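Local coordinates for protein APL1 (Anopheles gambiae, PDB 3O6N) that probably pairs with the leucine-rich repeat protein LRIM1 in a heterodimeric complex that regulates complement-like immunity in the mosquito, at residues V180-I185 / S199-P204; F189-S194 / E208-S213; N215-V220 / N236-T241; L255-L260 / I279-L284. All coordinates share one frame; numbering follows the deposited sequence.

Overall arrangement
From the N terminus, the chain winds through successive coils of a leucine-rich repeat solenoid. Each contact joins segments 14 to 19 residues apart and so closes a loop of about one coil. Interactions 1 and 2 cross, their segments alternating along the chain: interaction 2 pairs strands 190-192 and 209-211, while interaction 1 sets the turn 180-185 against strand 200-202, and Leu182, Leu201 and Ile203 meet Leu210 between them. Interaction 3 opens after both have closed; its strand 219-221 pairs with 200-202, and Asn215 and Asn236 bind carbonyls of interaction 2. Interaction 4 comes last in series, joined to interaction 3 through Asn258 and Glu259 but touching neither interaction 1 nor interaction 2.

Interaction 1 of 4, residues V180-I185 / S199-P204; sequences VDLSLI and STLAIP
Apolar packing at the turn 180-185 centres on Leu182 and Ser183, which meet Ala202 and Pro204 of 199-204. Ala202 CB comes up against Ser183 CB at 3.7 Å; two small side chains suit a place where the turn lies close to the strand. The Pro204 ring lies against the backbone of the turn, with its CB 3.5 Å from Leu182 O and its CD beside Leu182 CB. Further in, the branches of Leu182 and Leu201 approach at an oblique angle, CD1 to CD1 at 4.2 Å. Both leucines also touch Leu210, the inward residue of strand 209-211, and so belong to the hydrophobic core that fills each coil of a leucine-rich repeat solenoid.

Polar links across the contact run through water. One water lies 2.8 Å from Ala202 O and accepts from Leu182 N at 3.0 Å; a second lies between Val180 O and Thr200 O.

Within the turn, Asp181 forms an Asx turn. With CG anti to the backbone N (chi1 -166°), the carboxylate reaches forward to Ser183, and OD1 accepts from Ser183 N at 3.0 Å and from Ser183 OG at 2.6 Å. Both donors come from the same face of the carboxylate, more than 30° out of its plane. This grip holds the start of the 3-10 segment 182-184, which closes with a bond from Ile185 N to Leu182 O.

Interaction 2 of 4, residues F189-S194 / E208-S213; sequences FHANVS and EELDAS. With NAG (2-acetamido-2-deoxy-beta-D-glucopyranose), chain B.
His190 and Glu209 stack side by side on one face of the paired strands, the carboxylate only 16° from the plane of the imidazole. Glu209 CB sits over the ring face, 4.1 Å from its centroid, in a CH-pi contact, and the extended chain carries OE1 over the same ring. Next to them Phe189 and Glu208 also run alongside, but there the carboxylate is turned 69° to the phenyl ring. A water in the plane of the imidazole, 2.6 Å from His190 NE2, donates to Glu208 OE2 and, weakly, to Glu209 OE2.

Strands 190-192 and 209-211 hold these groups in register by parallel pairing. Ala191 N bonds to Glu209 O and Ala191 O receives Asp211 N, both at 3.0 Å, while Phe189 O accepts from the backbone N of Glu208 and of Glu209. On the other face Ala191 CB, small enough for Leu210 CD1 to pack against it, joins the core of the leucine-rich repeat coil.

At the far end Asn192 carries an N-linked glycan through ND2. Its OD1 closes an Asx turn, accepting from Ser194 N in the carbonyl plane and from Ser194 OG. Asp211 repeats that turn one coil on: OD1 takes Ser213 N at 2.9 Å, and Ser213 OG on the syn lone pair. Its other oxygen, OD2, accepts from the sugar N2 at 2.7 Å. One carboxylate thus shapes its own turn and steadies the sugar on the adjacent strand, and its probable negative charge would strengthen the bond to the acetamido N-H.

Interaction 3 of 4, residues N215-V220 / N236-T241; sequences NSINVV and NNLTDT. With NAG (2-acetamido-2-deoxy-beta-D-glucopyranose), chain C.
Ile217 O and Asn237 N form the shortest direct polar bond between the two segments, 2.8 Å, with the donor tilted 30° from the carbonyl plane. Beside it the amide of Asn236 lies along Ile217, and its OD1 faces Ile217 N at 3.0 Å in a nearly straight bond (170°); a crowded neighbour makes the exact place of OD1 less sure. With CG anti to the carbonyl carbon (chi1 -82°), this amide is directed into the coil, where ND2 binds the carbonyls of Leu233 and Ala212. Asn215 is its counterpart one coil earlier, giving OD1 to Leu198 N and ND2 to Val193 O and Ala212 O. Such a stack of inward amides is the asparagine ladder of leucine-rich repeats: each amide can both give and take hydrogen bonds, satisfying backbone groups where no strand pairing does so.

A leucine suits its place here because its branched end packs apolar carbon on both neighbours: Leu238 CD2 lies 3.9 Å from Val220 CG2. The same Leu238 CD2 is 4.1 Å from Ile217 CG2.

Asn237 is glycosylated through ND2, which also bonds to Glu259 OE2 on the following coil. Asn237 OD1 shares a water with Asn215 O, 2.8 Å from the former and 2.7 Å from the latter. A second water links Asn218 O, Thr239 N and Asp240 OD1.

The contact lies just beyond strands 209-211 and 230-232, where the chain leaves them. Residues 215-220 include the start of strand 219-221, paired with 200-202, and 236-241 pass through a loop toward strand 252-254.

Interaction 4 of 4, residues L255-L260 / I279-L284; sequences LSYNEL and ISNNRL
Tyr257 lays one face of its ring on Asn281, ring and amide planes 5° apart. Asn281 CB lies over the ring centre, 3.5 Å from the centroid, in a CH-pi contact, while the amide spreads toward CZ. A bond from Asn281 ND2 to Ser280 OG, in the amide plane, fixes its rotation. Tyr257 also stacks with His235, continuing the pile of flat side chains. Over one face of the Arg283 guanidinium lie CB and the carbonyl O of Glu259, and a water at its edge bridges NH2 to Glu259 OE1. The long salt bridge from Glu259 OE1 to Arg283 NH1 spans 3.6 Å; Glu259 OE2 accepts from the glycosylated Asn237 ND2, and Arg283 NH2 also pairs with Glu261.

Deeper in, Asn282 is a rung of the asparagine ladder. With CG anti to its carbonyl carbon (chi1 -83°), the amide lies alongside Leu260, where OD1 takes Leu260 N on a lone pair at 2.9 Å. ND2 donates to Leu255 O at 3.0 Å, which Asn258 ND2 reaches from the opposite face; Asn258 OD1 accepts from Leu238 N. Backbone bonds add Tyr257 N to Ser280 O and Arg283 N to Leu260 O. On the apolar side Leu260 packs its CB against Leu284 CD2 at 3.7 Å and its CD1 against Ile279 CG2.

Both segments are loops: 255-260 joins strand 252-254 to 262-264, and 279-284 joins strand 276-278 to 286-288, with Ile263 touching Ile279 and Leu284.

Interaction 1 of 4, residues V180-I185 / S199-P204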
# COMPACT_ATOMS: atom_id res chain seq x y z
N VAL A 180 -4.94 8.04 -11.80
CA VAL A 180 -4.88 6.64 -12.24
C VAL A 180 -6.22 5.99 -11.91
O VAL A 180 -6.63 5.93 -10.75
CB VAL A 180 -3.72 5.85 -11.61
CG1 VAL A 180 -3.72 5.98 -10.08
CG2 VAL A 180 -3.81 4.38 -12.02
N ASP A 181 -6.92 5.52 -12.94
CA ASP A 181 -8.25 4.95 -12.74
C ASP A 181 -8.20 3.43 -12.61
O ASP A 181 -8.18 2.71 -13.60
CB ASP A 181 -9.18 5.34 -13.89
CG ASP A 181 -10.64 5.08 -13.58
OD1 ASP A 181 -10.92 4.33 -12.63
OD2 ASP A 181 -11.50 5.63 -14.29
N LEU A 182 -8.21 2.96 -11.36
CA LEU A 182 -8.12 1.53 -11.09
C LEU A 182 -9.40 0.80 -11.45
O LEU A 182 -9.40 -0.43 -11.57
CB LEU A 182 -7.80 1.30 -9.61
CG LEU A 182 -6.49 1.89 -9.09
CD1 LEU A 182 -6.40 1.75 -7.57
CD2 LEU A 182 -5.29 1.25 -9.77
N SER A 183 -10.49 1.55 -11.62
CA SER A 183 -11.77 0.95 -11.99
C SER A 183 -11.66 0.33 -13.38
O SER A 183 -12.44 -0.55 -13.75
CB SER A 183 -12.91 1.98 -11.94
OG SER A 183 -12.96 2.78 -13.11
N LEU A 184 -10.68 0.80 -14.15
CA LEU A 184 -10.49 0.29 -15.51
C LEU A 184 -9.65 -0.99 -15.54
O LEU A 184 -9.30 -1.48 -16.61
CB LEU A 184 -9.84 1.36 -16.39
CG LEU A 184 -10.67 2.64 -16.52
CD1 LEU A 184 -9.91 3.72 -17.29
CD2 LEU A 184 -12.02 2.36 -17.18
N ILE A 185 -9.35 -1.54 -14.36
CA ILE A 185 -8.59 -2.78 -14.27
C ILE A 185 -9.31 -3.77 -13.36
O ILE A 185 -8.84 -4.06 -12.26
CB ILE A 185 -7.17 -2.52 -13.73
CG1 ILE A 185 -6.59 -1.24 -14.32
CG2 ILE A 185 -6.27 -3.71 -14.02
CD1 ILE A 185 -5.41 -0.69 -13.54
N SER A 199 -6.70 12.48 -5.73
CA SER A 199 -7.79 13.14 -5.02
C SER A 199 -9.07 12.30 -5.03
O SER A 199 -9.96 12.50 -4.19
CB SER A 199 -8.04 14.52 -5.61
OG SER A 199 -8.34 14.43 -6.99
N THR A 200 -9.14 11.34 -5.95
CA THR A 200 -10.31 10.47 -6.10
C THR A 200 -9.89 9.00 -6.21
O THR A 200 -8.92 8.68 -6.89
CB THR A 200 -11.11 10.82 -7.37
OG1 THR A 200 -11.54 12.19 -7.30
CG2 THR A 200 -12.32 9.92 -7.51
N LEU A 201 -10.62 8.11 -5.54
CA LEU A 201 -10.27 6.69 -5.56
C LEU A 201 -11.46 5.87 -6.04
O LEU A 201 -12.46 5.76 -5.33
CB LEU A 201 -9.84 6.21 -4.17
CG LEU A 201 -9.40 4.74 -4.08
CD1 LEU A 201 -8.17 4.50 -4.95
CD2 LEU A 201 -9.12 4.34 -2.63
N ALA A 202 -11.36 5.33 -7.25
CA ALA A 202 -12.33 4.36 -7.72
C ALA A 202 -11.79 2.97 -7.42
O ALA A 202 -10.70 2.61 -7.87
CB ALA A 202 -12.60 4.52 -9.22
N ILE A 203 -12.53 2.21 -6.63
CA ILE A 203 -12.11 0.87 -6.23
C ILE A 203 -12.73 -0.18 -7.15
O ILE A 203 -13.96 -0.23 -7.28
CB ILE A 203 -12.48 0.60 -4.76
CG1 ILE A 203 -11.78 1.62 -3.85
CG2 ILE A 203 -12.14 -0.82 -4.35
CD1 ILE A 203 -12.10 1.46 -2.37
N PRO A 204 -11.89 -1.00 -7.80
CA PRO A 204 -12.38 -2.01 -8.74
C PRO A 204 -13.13 -3.13 -8.02
O PRO A 204 -13.07 -3.22 -6.79
CB PRO A 204 -11.10 -2.55 -9.38
CG PRO A 204 -10.04 -2.30 -8.37
CD PRO A 204 -10.43 -1.03 -7.65
O HOH W 1 -8.98 4.56 -8.91
O HOH W 2 -7.21 6.74 -7.97

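Interaction 2 of 4, residues F189-S194 / E208-S213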
# COMPACT_ATOMS: atom_id res chain seq x y z
N PHE A 189 -6.09 -7.73 -8.10
CA PHE A 189 -6.13 -8.52 -6.87
C PHE A 189 -5.46 -7.75 -5.73
O PHE A 189 -6.00 -7.64 -4.63
CB PHE A 189 -5.44 -9.87 -7.11
CG PHE A 189 -5.26 -10.70 -5.88
CD1 PHE A 189 -6.35 -11.23 -5.21
CD2 PHE A 189 -3.99 -10.98 -5.41
CE1 PHE A 189 -6.17 -12.00 -4.08
CE2 PHE A 189 -3.81 -11.76 -4.28
CZ PHE A 189 -4.90 -12.27 -3.61
N HIS A 190 -4.27 -7.22 -6.01
CA HIS A 190 -3.56 -6.33 -5.09
C HIS A 190 -3.20 -5.05 -5.82
O HIS A 190 -2.63 -5.10 -6.91
CB HIS A 190 -2.27 -6.97 -4.58
CG HIS A 190 -2.47 -8.02 -3.54
ND1 HIS A 190 -1.43 -8.56 -2.82
CD2 HIS A 190 -3.59 -8.63 -3.10
CE1 HIS A 190 -1.90 -9.46 -1.98
NE2 HIS A 190 -3.21 -9.53 -2.12
N ALA A 191 -3.50 -3.91 -5.21
CA ALA A 191 -3.14 -2.63 -5.81
C ALA A 191 -2.58 -1.68 -4.78
O ALA A 191 -3.10 -1.57 -3.66
CB ALA A 191 -4.33 -2.01 -6.52
N ASN A 192 -1.51 -0.98 -5.15
CA ASN A 192 -0.85 -0.06 -4.23
C ASN A 192 -0.58 1.27 -4.92
O ASN A 192 0.23 1.34 -5.85
CB ASN A 192 0.45 -0.70 -3.74
CG ASN A 192 0.92 -0.14 -2.41
OD1 ASN A 192 0.83 1.07 -2.18
ND2 ASN A 192 1.41 -1.02 -1.54
N VAL A 193 -1.26 2.32 -4.48
CA VAL A 193 -1.06 3.65 -5.06
C VAL A 193 -0.67 4.64 -3.96
O VAL A 193 -0.86 5.84 -4.10
CB VAL A 193 -2.30 4.15 -5.83
CG1 VAL A 193 -2.53 3.31 -7.09
CG2 VAL A 193 -3.54 4.14 -4.95
N SER A 194 -0.08 4.12 -2.89
CA SER A 194 0.29 4.96 -1.75
C SER A 194 1.38 5.95 -2.13
O SER A 194 2.13 5.74 -3.08
CB SER A 194 0.71 4.11 -0.55
OG SER A 194 1.90 3.38 -0.81
N GLU A 208 -8.55 -7.33 -3.51
CA GLU A 208 -8.60 -7.90 -2.16
C GLU A 208 -7.80 -7.07 -1.16
O GLU A 208 -8.16 -6.97 0.01
CB GLU A 208 -8.10 -9.34 -2.17
CG GLU A 208 -7.93 -9.92 -0.78
CD GLU A 208 -7.68 -11.42 -0.79
OE1 GLU A 208 -8.41 -12.14 -1.51
OE2 GLU A 208 -6.76 -11.87 -0.08
N GLU A 209 -6.70 -6.49 -1.62
CA GLU A 209 -5.91 -5.60 -0.78
C GLU A 209 -5.59 -4.35 -1.57
O GLU A 209 -5.04 -4.42 -2.68
CB GLU A 209 -4.64 -6.30 -0.29
CG GLU A 209 -4.88 -7.56 0.51
CD GLU A 209 -3.60 -8.13 1.10
OE1 GLU A 209 -2.54 -7.50 0.94
OE2 GLU A 209 -3.66 -9.22 1.72
N LEU A 210 -5.95 -3.21 -1.01
CA LEU A 210 -5.73 -1.93 -1.67
C LEU A 210 -5.15 -0.91 -0.71
O LEU A 210 -5.71 -0.65 0.36
CB LEU A 210 -7.04 -1.40 -2.26
CG LEU A 210 -7.01 0.03 -2.80
CD1 LEU A 210 -6.01 0.15 -3.94
CD2 LEU A 210 -8.40 0.44 -3.26
N ASP A 211 -4.01 -0.35 -1.09
CA ASP A 211 -3.37 0.68 -0.29
C ASP A 211 -3.37 1.98 -1.09
O ASP A 211 -2.74 2.07 -2.15
CB ASP A 211 -1.93 0.26 0.06
CG ASP A 211 -1.30 1.14 1.13
OD1 ASP A 211 -1.63 2.34 1.18
OD2 ASP A 211 -0.48 0.63 1.91
N ALA A 212 -4.11 2.97 -0.60
CA ALA A 212 -4.09 4.30 -1.19
C ALA A 212 -3.73 5.34 -0.14
O ALA A 212 -4.15 6.50 -0.21
CB ALA A 212 -5.44 4.63 -1.82
N SER A 213 -2.93 4.92 0.84
CA SER A 213 -2.50 5.81 1.91
C SER A 213 -1.59 6.90 1.37
O SER A 213 -1.02 6.77 0.28
CB SER A 213 -1.79 5.02 3.03
OG SER A 213 -0.56 4.46 2.59
C1 NAG B . 2.15 -0.43 -0.44
C2 NAG B . 2.07 -1.51 0.64
C3 NAG B . 2.94 -1.18 1.85
C4 NAG B . 4.35 -0.79 1.44
C5 NAG B . 4.32 0.23 0.30
C6 NAG B . 5.73 0.47 -0.23
C7 NAG B . 0.19 -2.91 1.25
C8 NAG B . -1.09 -2.99 2.03
N2 NAG B . 0.70 -1.70 1.08
O3 NAG B . 2.96 -2.30 2.71
O4 NAG B . 5.04 -0.21 2.53
O5 NAG B . 3.51 -0.23 -0.77
O6 NAG B . 6.15 -0.68 -0.94
O7 NAG B . 0.71 -3.93 0.81
O HOH W 3 -4.24 -10.99 -0.20

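Interaction 3 of 4, residues N215-V220 / N236-T241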
# COMPACT_ATOMS: atom_id res chain seq x y z
N ASN A 215 -2.17 10.04 0.20
CA ASN A 215 -2.58 10.80 -0.97
C ASN A 215 -3.38 12.02 -0.50
O ASN A 215 -3.17 12.50 0.61
CB ASN A 215 -3.40 9.93 -1.93
CG ASN A 215 -2.52 9.05 -2.81
OD1 ASN A 215 -2.04 9.49 -3.86
ND2 ASN A 215 -2.31 7.80 -2.39
N SER A 216 -4.28 12.51 -1.36
CA SER A 216 -5.14 13.63 -1.02
C SER A 216 -6.59 13.26 -1.29
O SER A 216 -7.40 14.09 -1.71
CB SER A 216 -4.76 14.86 -1.86
OG SER A 216 -3.42 15.23 -1.63
N ILE A 217 -6.92 12.00 -1.05
CA ILE A 217 -8.21 11.46 -1.45
C ILE A 217 -9.35 12.01 -0.61
O ILE A 217 -9.28 12.00 0.62
CB ILE A 217 -8.19 9.92 -1.39
CG1 ILE A 217 -7.19 9.37 -2.41
CG2 ILE A 217 -9.58 9.35 -1.63
CD1 ILE A 217 -6.82 7.92 -2.18
N ASN A 218 -10.40 12.49 -1.27
CA ASN A 218 -11.56 13.01 -0.56
C ASN A 218 -12.85 12.34 -1.00
O ASN A 218 -13.93 12.61 -0.47
CB ASN A 218 -11.66 14.53 -0.72
CG ASN A 218 -11.73 14.97 -2.17
OD1 ASN A 218 -12.34 14.30 -3.00
ND2 ASN A 218 -11.09 16.08 -2.48
N VAL A 219 -12.74 11.46 -1.99
CA VAL A 219 -13.88 10.73 -2.52
C VAL A 219 -13.53 9.28 -2.83
O VAL A 219 -12.53 9.00 -3.49
CB VAL A 219 -14.42 11.39 -3.80
CG1 VAL A 219 -15.51 10.53 -4.43
CG2 VAL A 219 -14.94 12.78 -3.50
N VAL A 220 -14.36 8.36 -2.34
CA VAL A 220 -14.23 6.94 -2.67
C VAL A 220 -15.45 6.47 -3.47
O VAL A 220 -16.59 6.69 -3.06
CB VAL A 220 -14.07 6.08 -1.41
CG1 VAL A 220 -13.92 4.61 -1.78
CG2 VAL A 220 -12.86 6.55 -0.60
N ASN A 236 -5.07 10.91 4.25
CA ASN A 236 -5.81 11.44 3.11
C ASN A 236 -6.69 12.59 3.57
O ASN A 236 -6.43 13.20 4.61
CB ASN A 236 -6.60 10.33 2.41
CG ASN A 236 -5.73 9.53 1.44
OD1 ASN A 236 -5.27 10.06 0.44
ND2 ASN A 236 -5.49 8.26 1.75
N ASN A 237 -7.74 12.90 2.81
CA ASN A 237 -8.62 14.01 3.16
C ASN A 237 -10.08 13.60 3.22
O ASN A 237 -10.96 14.36 2.80
CB ASN A 237 -8.43 15.18 2.17
CG ASN A 237 -7.01 15.74 2.20
OD1 ASN A 237 -6.10 15.18 1.59
ND2 ASN A 237 -6.82 16.84 2.91
N LEU A 238 -10.34 12.41 3.76
CA LEU A 238 -11.70 11.88 3.82
C LEU A 238 -12.55 12.59 4.87
O LEU A 238 -12.08 12.87 5.97
CB LEU A 238 -11.67 10.38 4.10
CG LEU A 238 -11.04 9.54 2.98
CD1 LEU A 238 -10.80 8.11 3.45
CD2 LEU A 238 -11.93 9.58 1.75
N THR A 239 -13.79 12.88 4.52
CA THR A 239 -14.70 13.57 5.43
C THR A 239 -15.95 12.75 5.72
O THR A 239 -16.77 13.13 6.56
CB THR A 239 -15.14 14.93 4.87
OG1 THR A 239 -15.79 14.72 3.60
CG2 THR A 239 -13.94 15.84 4.69
N ASP A 240 -16.11 11.62 5.03
CA ASP A 240 -17.25 10.75 5.28
C ASP A 240 -16.85 9.28 5.20
O ASP A 240 -15.74 8.94 4.77
CB ASP A 240 -18.40 11.05 4.30
CG ASP A 240 -18.19 10.42 2.94
OD1 ASP A 240 -17.04 10.39 2.45
OD2 ASP A 240 -19.19 9.94 2.36
N THR A 241 -17.76 8.40 5.61
CA THR A 241 -17.48 6.97 5.67
C THR A 241 -18.60 6.11 5.09
O THR A 241 -18.53 4.88 5.15
CB THR A 241 -17.24 6.51 7.12
OG1 THR A 241 -18.31 6.97 7.94
CG2 THR A 241 -15.92 7.05 7.66
C1 NAG C . -5.45 17.28 2.79
C2 NAG C . -5.56 18.74 2.35
C3 NAG C . -4.27 19.54 2.52
C4 NAG C . -3.55 19.20 3.82
C5 NAG C . -3.44 17.69 3.97
C6 NAG C . -2.71 17.32 5.26
C7 NAG C . -7.05 19.38 0.54
C8 NAG C . -7.14 19.69 -0.92
N2 NAG C . -5.94 18.78 0.95
O3 NAG C . -4.58 20.92 2.51
O4 NAG C . -2.26 19.77 3.80
O5 NAG C . -4.74 17.14 4.00
O6 NAG C . -3.48 17.71 6.38
O7 NAG C . -7.97 19.70 1.31
O HOH W 4 -3.43 14.61 2.35
O HOH W 5 -14.73 11.84 2.06
O HOH W 6 -16.58 9.50 -0.71

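Interaction 4 of 4, residues L255-L260 / I279-L284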
# COMPACT_ATOMS: atom_id res chain seq x y z
N LEU A 255 -8.29 4.43 8.61
CA LEU A 255 -8.79 5.76 8.25
C LEU A 255 -8.07 6.85 9.03
O LEU A 255 -8.52 7.99 9.07
CB LEU A 255 -10.29 5.85 8.58
CG LEU A 255 -11.17 4.80 7.90
CD1 LEU A 255 -12.59 4.85 8.45
CD2 LEU A 255 -11.17 5.02 6.41
N SER A 256 -6.95 6.51 9.66
CA SER A 256 -6.22 7.47 10.49
C SER A 256 -5.70 8.63 9.64
O SER A 256 -5.50 8.49 8.44
CB SER A 256 -5.08 6.81 11.26
OG SER A 256 -4.08 6.31 10.38
N TYR A 257 -5.48 9.77 10.28
CA TYR A 257 -4.98 10.96 9.59
C TYR A 257 -5.86 11.36 8.41
O TYR A 257 -5.39 11.51 7.28
CB TYR A 257 -3.53 10.76 9.14
CG TYR A 257 -2.56 10.61 10.29
CD1 TYR A 257 -1.97 11.72 10.87
CD2 TYR A 257 -2.24 9.36 10.80
CE1 TYR A 257 -1.07 11.59 11.92
CE2 TYR A 257 -1.35 9.22 11.85
CZ TYR A 257 -0.77 10.33 12.40
OH TYR A 257 0.11 10.19 13.45
N ASN A 258 -7.15 11.51 8.69
CA ASN A 258 -8.10 12.06 7.74
C ASN A 258 -8.86 13.21 8.40
O ASN A 258 -8.40 13.76 9.40
CB ASN A 258 -9.04 10.98 7.20
CG ASN A 258 -8.42 10.19 6.05
OD1 ASN A 258 -8.45 10.63 4.91
ND2 ASN A 258 -7.85 9.02 6.36
N GLU A 259 -10.01 13.58 7.85
CA GLU A 259 -10.76 14.72 8.37
C GLU A 259 -12.13 14.33 8.91
O GLU A 259 -13.08 15.11 8.82
CB GLU A 259 -10.90 15.80 7.30
CG GLU A 259 -9.58 16.18 6.64
CD GLU A 259 -9.74 17.32 5.65
OE1 GLU A 259 -10.59 18.19 5.88
OE2 GLU A 259 -9.00 17.33 4.64
N LEU A 260 -12.23 13.13 9.47
CA LEU A 260 -13.51 12.63 9.94
C LEU A 260 -13.90 13.33 11.25
O LEU A 260 -13.08 13.50 12.14
CB LEU A 260 -13.45 11.12 10.16
CG LEU A 260 -13.10 10.28 8.93
CD1 LEU A 260 -12.98 8.81 9.32
CD2 LEU A 260 -14.14 10.48 7.82
N ILE A 279 -8.72 4.79 13.43
CA ILE A 279 -9.24 6.11 13.16
C ILE A 279 -8.51 7.18 13.97
O ILE A 279 -9.11 8.17 14.39
CB ILE A 279 -10.77 6.20 13.48
CG1 ILE A 279 -11.43 4.82 13.35
CG2 ILE A 279 -11.45 7.21 12.58
CD1 ILE A 279 -12.95 4.85 13.47
N SER A 280 -7.21 6.99 14.20
CA SER A 280 -6.48 7.95 15.02
C SER A 280 -6.25 9.23 14.23
O SER A 280 -6.33 9.23 13.00
CB SER A 280 -5.13 7.38 15.47
OG SER A 280 -4.16 7.49 14.44
N ASN A 281 -5.98 10.32 14.93
CA ASN A 281 -5.56 11.55 14.28
C ASN A 281 -6.55 12.06 13.23
O ASN A 281 -6.17 12.47 12.14
CB ASN A 281 -4.16 11.36 13.67
CG ASN A 281 -3.08 11.21 14.73
OD1 ASN A 281 -2.50 12.19 15.19
ND2 ASN A 281 -2.80 9.97 15.12
N ASN A 282 -7.83 12.01 13.58
CA ASN A 282 -8.85 12.68 12.79
C ASN A 282 -9.34 13.87 13.60
O ASN A 282 -8.56 14.47 14.36
CB ASN A 282 -9.99 11.72 12.44
CG ASN A 282 -9.69 10.88 11.21
OD1 ASN A 282 -10.15 11.18 10.12
ND2 ASN A 282 -8.88 9.83 11.39
N ARG A 283 -10.60 14.23 13.45
CA ARG A 283 -11.17 15.31 14.24
C ARG A 283 -12.47 14.88 14.88
O ARG A 283 -13.43 15.65 14.94
CB ARG A 283 -11.38 16.55 13.37
CG ARG A 283 -10.13 17.00 12.63
CD ARG A 283 -10.26 18.43 12.13
NE ARG A 283 -11.39 18.59 11.22
CZ ARG A 283 -11.28 18.77 9.91
NH1 ARG A 283 -10.09 18.82 9.34
NH2 ARG A 283 -12.37 18.91 9.16
N LEU A 284 -12.50 13.65 15.38
CA LEU A 284 -13.74 13.07 15.90
C LEU A 284 -14.22 13.79 17.15
O LEU A 284 -13.46 13.99 18.10
CB LEU A 284 -13.56 11.59 16.21
CG LEU A 284 -13.08 10.69 15.08
CD1 LEU A 284 -13.07 9.25 15.57
CD2 LEU A 284 -13.96 10.85 13.85
O HOH W 7 -12.88 18.95 6.54